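Local coordinates for protein delta-aminolevulinic acid dehydratase (Toxoplasma gondii ME49, PDB 3OBK) that condenses two molecules of 5-aminolevulinic acid into porphobilinogen, the pyrrole building block of haem and other tetrapyrroles, at residues N158-A169 and M186-L197. Numbering follows the deposited sequence.
Sequences NDLTVHQLCKQA and MDGRVSAIRESL
The side-chain amide of N158 pairs with the backbone of D187, a worked example of one amide tying a helix to a loop. N158 OD1 accepts from D187 N at 2.8 Å and N158 ND2 gives to D187 O at 3.0 Å, both bonds lying on in-plane lone pairs. CG stands anti to the backbone N (chi1 -161°), which carries the amide across to the loop before helix 189-199. ND2 also donates to D159 OD1, so three bonds within the two segments fix the amide's rotation; R24 of a second subunit adds another at OD1.

Apolar packing follows along the helices, whose segments cross at -42° with axes 9.1 Å apart. M186, its chain bent, lays CG against T161 CG2 at 3.5 Å, the two side chains meeting roughly at right angles. V162 splits its branches: CG1 presses on A192 CB at 3.4 Å, while CG2 faces M186 CB and R189 CB. Farther along, A169 CB meets I193 CG2 at 3.5 Å.

Toward the C-terminal ends, C166 SG lies 3.3 Å from S196 OG. S196 OG donates to A192 O, which also accepts S196 N from the other face of its carbonyl plane.

These successive TIM-barrel helices, joined through strand 179-182, thus combine a polar clamp with a largely apolar seam. The clamped loop leads, through G188 at the N-cap, into R189, which salt-bridges D184 and whose side chain comes within about 4 Å of a bound magnesium ion.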
ATOM      1  N   ASN A 158     -26.598 -26.690   6.723  1.00 17.81           N
ATOM      2  CA  ASN A 158     -25.822 -26.176   5.620  1.00 16.64           C
ATOM      3  C   ASN A 158     -25.652 -27.120   4.450  1.00 16.25           C
ATOM      4  O   ASN A 158     -26.027 -26.795   3.326  1.00 15.58           O
ATOM      5  CB  ASN A 158     -24.443 -25.759   6.081  1.00 16.33           C
ATOM      6  CG  ASN A 158     -23.790 -24.826   5.099  1.00 16.10           C
ATOM      7  OD1 ASN A 158     -24.061 -23.621   5.124  1.00 15.92           O
ATOM      8  ND2 ASN A 158     -22.955 -25.369   4.198  1.00 12.75           N
ATOM      9  N   ASP A 159     -25.060 -28.267   4.720  1.00 16.08           N
ATOM     10  CA  ASP A 159     -24.563 -29.125   3.671  1.00 16.69           C
ATOM     11  C   ASP A 159     -25.675 -29.836   2.910  1.00 16.63           C
ATOM     12  O   ASP A 159     -25.587 -30.057   1.705  1.00 16.11           O
ATOM     13  CB  ASP A 159     -23.621 -30.159   4.284  1.00 17.58           C
ATOM     14  CG  ASP A 159     -22.397 -29.521   4.931  1.00 17.84           C
ATOM     15  OD1 ASP A 159     -22.187 -28.289   4.808  1.00 14.68           O
ATOM     16  OD2 ASP A 159     -21.647 -30.286   5.562  1.00 19.16           O
ATOM     17  N   LEU A 160     -26.728 -30.189   3.621  1.00 16.98           N
ATOM     18  CA  LEU A 160     -27.855 -30.844   3.013  1.00 17.67           C
ATOM     19  C   LEU A 160     -28.539 -29.804   2.126  1.00 16.95           C
ATOM     20  O   LEU A 160     -29.021 -30.117   1.026  1.00 16.25           O
ATOM     21  CB  LEU A 160     -28.778 -31.419   4.093  1.00 17.93           C
ATOM     22  CG  LEU A 160     -30.037 -32.125   3.576  1.00 19.50           C
ATOM     23  CD1 LEU A 160     -29.657 -33.283   2.617  1.00 19.31           C
ATOM     24  CD2 LEU A 160     -30.945 -32.583   4.743  1.00 18.05           C
ATOM     25  N   THR A 161     -28.525 -28.553   2.584  1.00 16.50           N
ATOM     26  CA  THR A 161     -29.073 -27.462   1.778  1.00 16.01           C
ATOM     27  C   THR A 161     -28.269 -27.278   0.510  1.00 16.28           C
ATOM     28  O   THR A 161     -28.848 -27.132  -0.549  1.00 16.13           O
ATOM     29  CB  THR A 161     -29.177 -26.148   2.562  1.00 15.56           C
ATOM     30  OG1 THR A 161     -30.158 -26.301   3.586  1.00 12.87           O
ATOM     31  CG2 THR A 161     -29.577 -24.985   1.630  1.00 15.03           C
ATOM     32  N   VAL A 162     -26.943 -27.355   0.592  1.00 16.84           N
ATOM     33  CA  VAL A 162     -26.120 -27.231  -0.612  1.00 17.56           C
ATOM     34  C   VAL A 162     -26.485 -28.313  -1.645  1.00 18.72           C
ATOM     35  O   VAL A 162     -26.614 -28.036  -2.841  1.00 18.26           O
ATOM     36  CB  VAL A 162     -24.599 -27.232  -0.280  1.00 18.07           C
ATOM     37  CG1 VAL A 162     -23.738 -27.283  -1.560  1.00 16.55           C
ATOM     38  CG2 VAL A 162     -24.256 -25.986   0.536  1.00 16.83           C
ATOM     39  N   HIS A 163     -26.699 -29.539  -1.177  1.00 19.92           N
ATOM     40  CA  HIS A 163     -27.080 -30.632  -2.079  1.00 20.83           C
ATOM     41  C   HIS A 163     -28.348 -30.275  -2.876  1.00 20.39           C
ATOM     42  O   HIS A 163     -28.377 -30.461  -4.099  1.00 20.04           O
ATOM     43  CB  HIS A 163     -27.273 -31.917  -1.281  1.00 22.12           C
ATOM     44  CG  HIS A 163     -27.392 -33.162  -2.117  1.00 25.70           C
ATOM     45  ND1 HIS A 163     -26.850 -33.281  -3.388  1.00 28.09           N
ATOM     46  CD2 HIS A 163     -27.946 -34.366  -1.829  1.00 27.88           C
ATOM     47  CE1 HIS A 163     -27.084 -34.500  -3.850  1.00 28.56           C
ATOM     48  NE2 HIS A 163     -27.733 -35.180  -2.918  1.00 29.63           N
ATOM     49  N   GLN A 164     -29.363 -29.741  -2.183  1.00 19.59           N
ATOM     50  CA  GLN A 164     -30.587 -29.259  -2.831  1.00 19.01           C
ATOM     51  C   GLN A 164     -30.306 -28.145  -3.829  1.00 18.60           C
ATOM     52  O   GLN A 164     -30.855 -28.138  -4.937  1.00 18.30           O
ATOM     53  CB  GLN A 164     -31.608 -28.739  -1.810  1.00 18.74           C
ATOM     54  CG  GLN A 164     -32.153 -29.738  -0.780  1.00 19.05           C
ATOM     55  CD  GLN A 164     -32.744 -30.992  -1.397  1.00 18.78           C
ATOM     56  OE1 GLN A 164     -32.017 -31.858  -1.833  1.00 18.00           O
ATOM     57  NE2 GLN A 164     -34.064 -31.091  -1.420  1.00 19.93           N
ATOM     58  N   LEU A 165     -29.459 -27.192  -3.446  1.00 18.34           N
ATOM     59  CA  LEU A 165     -29.152 -26.068  -4.340  1.00 17.61           C
ATOM     60  C   LEU A 165     -28.400 -26.523  -5.591  1.00 18.24           C
ATOM     61  O   LEU A 165     -28.568 -25.928  -6.678  1.00 18.27           O
ATOM     62  CB  LEU A 165     -28.319 -25.019  -3.627  1.00 16.95           C
ATOM     63  CG  LEU A 165     -28.917 -24.378  -2.392  1.00 16.46           C
ATOM     64  CD1 LEU A 165     -27.879 -23.476  -1.736  1.00 13.59           C
ATOM     65  CD2 LEU A 165     -30.168 -23.636  -2.756  1.00 15.02           C
ATOM     66  N   CYS A 166     -27.576 -27.567  -5.447  1.00 18.57           N
ATOM     67  CA  CYS A 166     -26.916 -28.162  -6.599  1.00 19.36           C
ATOM     68  C   CYS A 166     -27.940 -28.742  -7.565  1.00 19.41           C
ATOM     69  O   CYS A 166     -27.811 -28.576  -8.787  1.00 19.64           O
ATOM     70  CB  CYS A 166     -25.896 -29.214  -6.193  1.00 19.54           C
ATOM     71  SG  CYS A 166     -24.415 -28.491  -5.391  1.00 21.66           S
ATOM     72  N   LYS A 167     -28.979 -29.370  -7.037  1.00 19.08           N
ATOM     73  CA  LYS A 167     -29.996 -29.929  -7.912  1.00 19.92           C
ATOM     74  C   LYS A 167     -30.739 -28.808  -8.588  1.00 18.87           C
ATOM     75  O   LYS A 167     -30.968 -28.868  -9.773  1.00 19.05           O
ATOM     76  CB  LYS A 167     -30.988 -30.810  -7.153  1.00 20.77           C
ATOM     77  CG  LYS A 167     -30.431 -32.138  -6.663  1.00 23.61           C
ATOM     78  CD  LYS A 167     -31.457 -32.733  -5.732  1.00 28.57           C
ATOM     79  CE  LYS A 167     -31.126 -34.109  -5.246  1.00 32.53           C
ATOM     80  NZ  LYS A 167     -32.401 -34.734  -4.735  1.00 36.71           N
ATOM     81  N   GLN A 168     -31.106 -27.792  -7.818  1.00 17.85           N
ATOM     82  CA  GLN A 168     -31.776 -26.619  -8.340  1.00 17.43           C
ATOM     83  C   GLN A 168     -30.987 -25.946  -9.425  1.00 16.98           C
ATOM     84  O   GLN A 168     -31.552 -25.625 -10.481  1.00 16.84           O
ATOM     85  CB  GLN A 168     -32.069 -25.581  -7.259  1.00 17.22           C
ATOM     86  CG  GLN A 168     -32.926 -24.414  -7.771  1.00 17.22           C
ATOM     87  CD  GLN A 168     -33.193 -23.375  -6.723  1.00 17.03           C
ATOM     88  OE1 GLN A 168     -32.504 -23.320  -5.710  1.00 17.29           O
ATOM     89  NE2 GLN A 168     -34.201 -22.550  -6.951  1.00 15.03           N
ATOM     90  N   ALA A 169     -29.705 -25.707  -9.177  1.00 16.29           N
ATOM     91  CA  ALA A 169     -28.870 -25.046 -10.203  1.00 16.26           C
ATOM     92  C   ALA A 169     -28.783 -25.860 -11.501  1.00 16.36           C
ATOM     93  O   ALA A 169     -28.762 -25.275 -12.574  1.00 15.89           O
ATOM     94  CB  ALA A 169     -27.431 -24.688  -9.673  1.00 15.18           C
ATOM     95  N   MET A 186     -25.467 -20.129   2.208  1.00 14.46           N
ATOM     96  CA  MET A 186     -24.895 -21.336   2.789  1.00 14.87           C
ATOM     97  C   MET A 186     -23.419 -21.254   2.569  1.00 14.81           C
ATOM     98  O   MET A 186     -22.970 -20.632   1.623  1.00 15.10           O
ATOM     99  CB  MET A 186     -25.433 -22.592   2.126  1.00 15.15           C
ATOM    100  CG  MET A 186     -26.935 -22.792   2.323  1.00 16.16           C
ATOM    101  SD  MET A 186     -27.430 -22.866   4.060  1.00 15.85           S
ATOM    102  CE  MET A 186     -28.012 -21.205   4.474  1.00 11.60           C
ATOM    103  N   ASP A 187     -22.653 -21.864   3.451  1.00 15.05           N
ATOM    104  CA  ASP A 187     -21.233 -21.905   3.288  1.00 15.31           C
ATOM    105  C   ASP A 187     -20.860 -22.865   2.189  1.00 15.48           C
ATOM    106  O   ASP A 187     -21.372 -23.967   2.124  1.00 15.72           O
ATOM    107  CB  ASP A 187     -20.579 -22.325   4.591  1.00 15.75           C
ATOM    108  CG  ASP A 187     -20.553 -21.213   5.585  1.00 16.62           C
ATOM    109  OD1 ASP A 187     -20.529 -20.049   5.142  1.00 16.80           O
ATOM    110  OD2 ASP A 187     -20.590 -21.488   6.804  1.00 18.03           O
ATOM    111  N   GLY A 188     -19.973 -22.433   1.308  1.00 15.77           N
ATOM    112  CA  GLY A 188     -19.400 -23.344   0.322  1.00 16.35           C
ATOM    113  C   GLY A 188     -20.263 -23.676  -0.869  1.00 15.86           C
ATOM    114  O   GLY A 188     -19.863 -24.468  -1.694  1.00 16.26           O
ATOM    115  N   ARG A 189     -21.427 -23.054  -1.009  1.00 15.74           N
ATOM    116  CA  ARG A 189     -22.301 -23.431  -2.128  1.00 15.85           C
ATOM    117  C   ARG A 189     -21.716 -23.099  -3.499  1.00 15.18           C
ATOM    118  O   ARG A 189     -21.981 -23.830  -4.455  1.00 15.40           O
ATOM    119  CB  ARG A 189     -23.740 -22.872  -1.958  1.00 15.85           C
ATOM    120  CG  ARG A 189     -24.056 -21.505  -2.526  1.00 16.95           C
ATOM    121  CD  ARG A 189     -23.492 -20.354  -1.703  1.00 18.01           C
ATOM    122  NE  ARG A 189     -24.402 -19.210  -1.742  1.00 17.97           N
ATOM    123  CZ  ARG A 189     -24.083 -17.966  -1.399  1.00 18.58           C
ATOM    124  NH1 ARG A 189     -22.862 -17.667  -1.004  1.00 19.22           N
ATOM    125  NH2 ARG A 189     -24.996 -17.000  -1.486  1.00 18.93           N
ATOM    126  N   VAL A 190     -20.919 -22.026  -3.612  1.00 14.37           N
ATOM    127  CA  VAL A 190     -20.443 -21.627  -4.938  1.00 13.88           C
ATOM    128  C   VAL A 190     -19.640 -22.757  -5.550  1.00 13.74           C
ATOM    129  O   VAL A 190     -19.897 -23.188  -6.657  1.00 14.03           O
ATOM    130  CB  VAL A 190     -19.614 -20.317  -4.964  1.00 13.78           C
ATOM    131  CG1 VAL A 190     -19.067 -20.104  -6.364  1.00 12.43           C
ATOM    132  CG2 VAL A 190     -20.479 -19.079  -4.527  1.00 13.17           C
ATOM    133  N   SER A 191     -18.672 -23.248  -4.822  1.00 13.76           N
ATOM    134  CA  SER A 191     -17.798 -24.274  -5.370  1.00 14.19           C
ATOM    135  C   SER A 191     -18.557 -25.546  -5.669  1.00 14.00           C
ATOM    136  O   SER A 191     -18.247 -26.218  -6.653  1.00 14.41           O
ATOM    137  CB  SER A 191     -16.678 -24.606  -4.394  1.00 14.32           C
ATOM    138  OG  SER A 191     -15.749 -25.505  -4.979  1.00 16.31           O
ATOM    139  N   ALA A 192     -19.527 -25.879  -4.810  1.00 13.18           N
ATOM    140  CA  ALA A 192     -20.256 -27.125  -4.933  1.00 13.34           C
ATOM    141  C   ALA A 192     -21.121 -27.045  -6.173  1.00 13.51           C
ATOM    142  O   ALA A 192     -21.196 -28.014  -6.970  1.00 13.97           O
ATOM    143  CB  ALA A 192     -21.100 -27.397  -3.687  1.00 12.33           C
ATOM    144  N   ILE A 193     -21.773 -25.896  -6.347  1.00 12.80           N
ATOM    145  CA  ILE A 193     -22.629 -25.698  -7.520  1.00 12.80           C
ATOM    146  C   ILE A 193     -21.768 -25.703  -8.768  1.00 12.96           C
ATOM    147  O   ILE A 193     -22.118 -26.300  -9.758  1.00 13.07           O
ATOM    148  CB  ILE A 193     -23.446 -24.397  -7.459  1.00 11.69           C
ATOM    149  CG1 ILE A 193     -24.489 -24.515  -6.342  1.00 12.27           C
ATOM    150  CG2 ILE A 193     -24.081 -24.173  -8.799  1.00  9.49           C
ATOM    151  CD1 ILE A 193     -25.062 -23.246  -5.732  1.00  9.33           C
ATOM    152  N   ARG A 194     -20.615 -25.064  -8.697  1.00 13.43           N
ATOM    153  CA  ARG A 194     -19.728 -24.995  -9.846  1.00 14.18           C
ATOM    154  C   ARG A 194     -19.359 -26.397 -10.369  1.00 15.65           C
ATOM    155  O   ARG A 194     -19.366 -26.621 -11.569  1.00 15.58           O
ATOM    156  CB  ARG A 194     -18.466 -24.212  -9.486  1.00 13.61           C
ATOM    157  CG  ARG A 194     -17.496 -24.001 -10.656  1.00 14.05           C
ATOM    158  CD  ARG A 194     -18.039 -23.042 -11.715  1.00 13.99           C
ATOM    159  NE  ARG A 194     -18.822 -23.720 -12.740  1.00 12.86           N
ATOM    160  CZ  ARG A 194     -19.708 -23.124 -13.526  1.00 14.44           C
ATOM    161  NH1 ARG A 194     -20.377 -23.840 -14.412  1.00 15.45           N
ATOM    162  NH2 ARG A 194     -19.942 -21.813 -13.431  1.00 14.73           N
ATOM    163  N   GLU A 195     -19.055 -27.322  -9.459  1.00 16.67           N
ATOM    164  CA  GLU A 195     -18.530 -28.626  -9.828  1.00 18.41           C
ATOM    165  C   GLU A 195     -19.636 -29.481 -10.368  1.00 18.77           C
ATOM    166  O   GLU A 195     -19.415 -30.214 -11.324  1.00 19.43           O
ATOM    167  CB  GLU A 195     -17.896 -29.327  -8.629  1.00 19.39           C
ATOM    168  CG  GLU A 195     -16.990 -30.478  -9.005  1.00 23.49           C
ATOM    169  CD  GLU A 195     -16.355 -31.194  -7.792  1.00 27.79           C
ATOM    170  OE1 GLU A 195     -15.428 -30.615  -7.181  1.00 29.62           O
ATOM    171  OE2 GLU A 195     -16.760 -32.351  -7.496  1.00 30.53           O
ATOM    172  N   SER A 196     -20.807 -29.383  -9.741  1.00 18.37           N
ATOM    173  CA  SER A 196     -22.021 -30.038 -10.197  1.00 19.04           C
ATOM    174  C   SER A 196     -22.366 -29.616 -11.613  1.00 18.82           C
ATOM    175  O   SER A 196     -22.619 -30.468 -12.480  1.00 19.66           O
ATOM    176  CB  SER A 196     -23.197 -29.686  -9.277  1.00 18.94           C
ATOM    177  OG  SER A 196     -22.933 -30.078  -7.939  1.00 21.14           O
ATOM    178  N   LEU A 197     -22.380 -28.309 -11.839  1.00 17.60           N
ATOM    179  CA  LEU A 197     -22.619 -27.785 -13.161  1.00 17.70           C
ATOM    180  C   LEU A 197     -21.637 -28.385 -14.167  1.00 18.53           C
ATOM    181  O   LEU A 197     -22.025 -28.829 -15.234  1.00 18.74           O
ATOM    182  CB  LEU A 197     -22.526 -26.254 -13.172  1.00 16.72           C
ATOM    183  CG  LEU A 197     -23.692 -25.520 -12.504  1.00 15.73           C
ATOM    184  CD1 LEU A 197     -23.443 -24.027 -12.447  1.00 14.11           C
ATOM    185  CD2 LEU A 197     -25.004 -25.779 -13.214  1.00 16.37           C
TER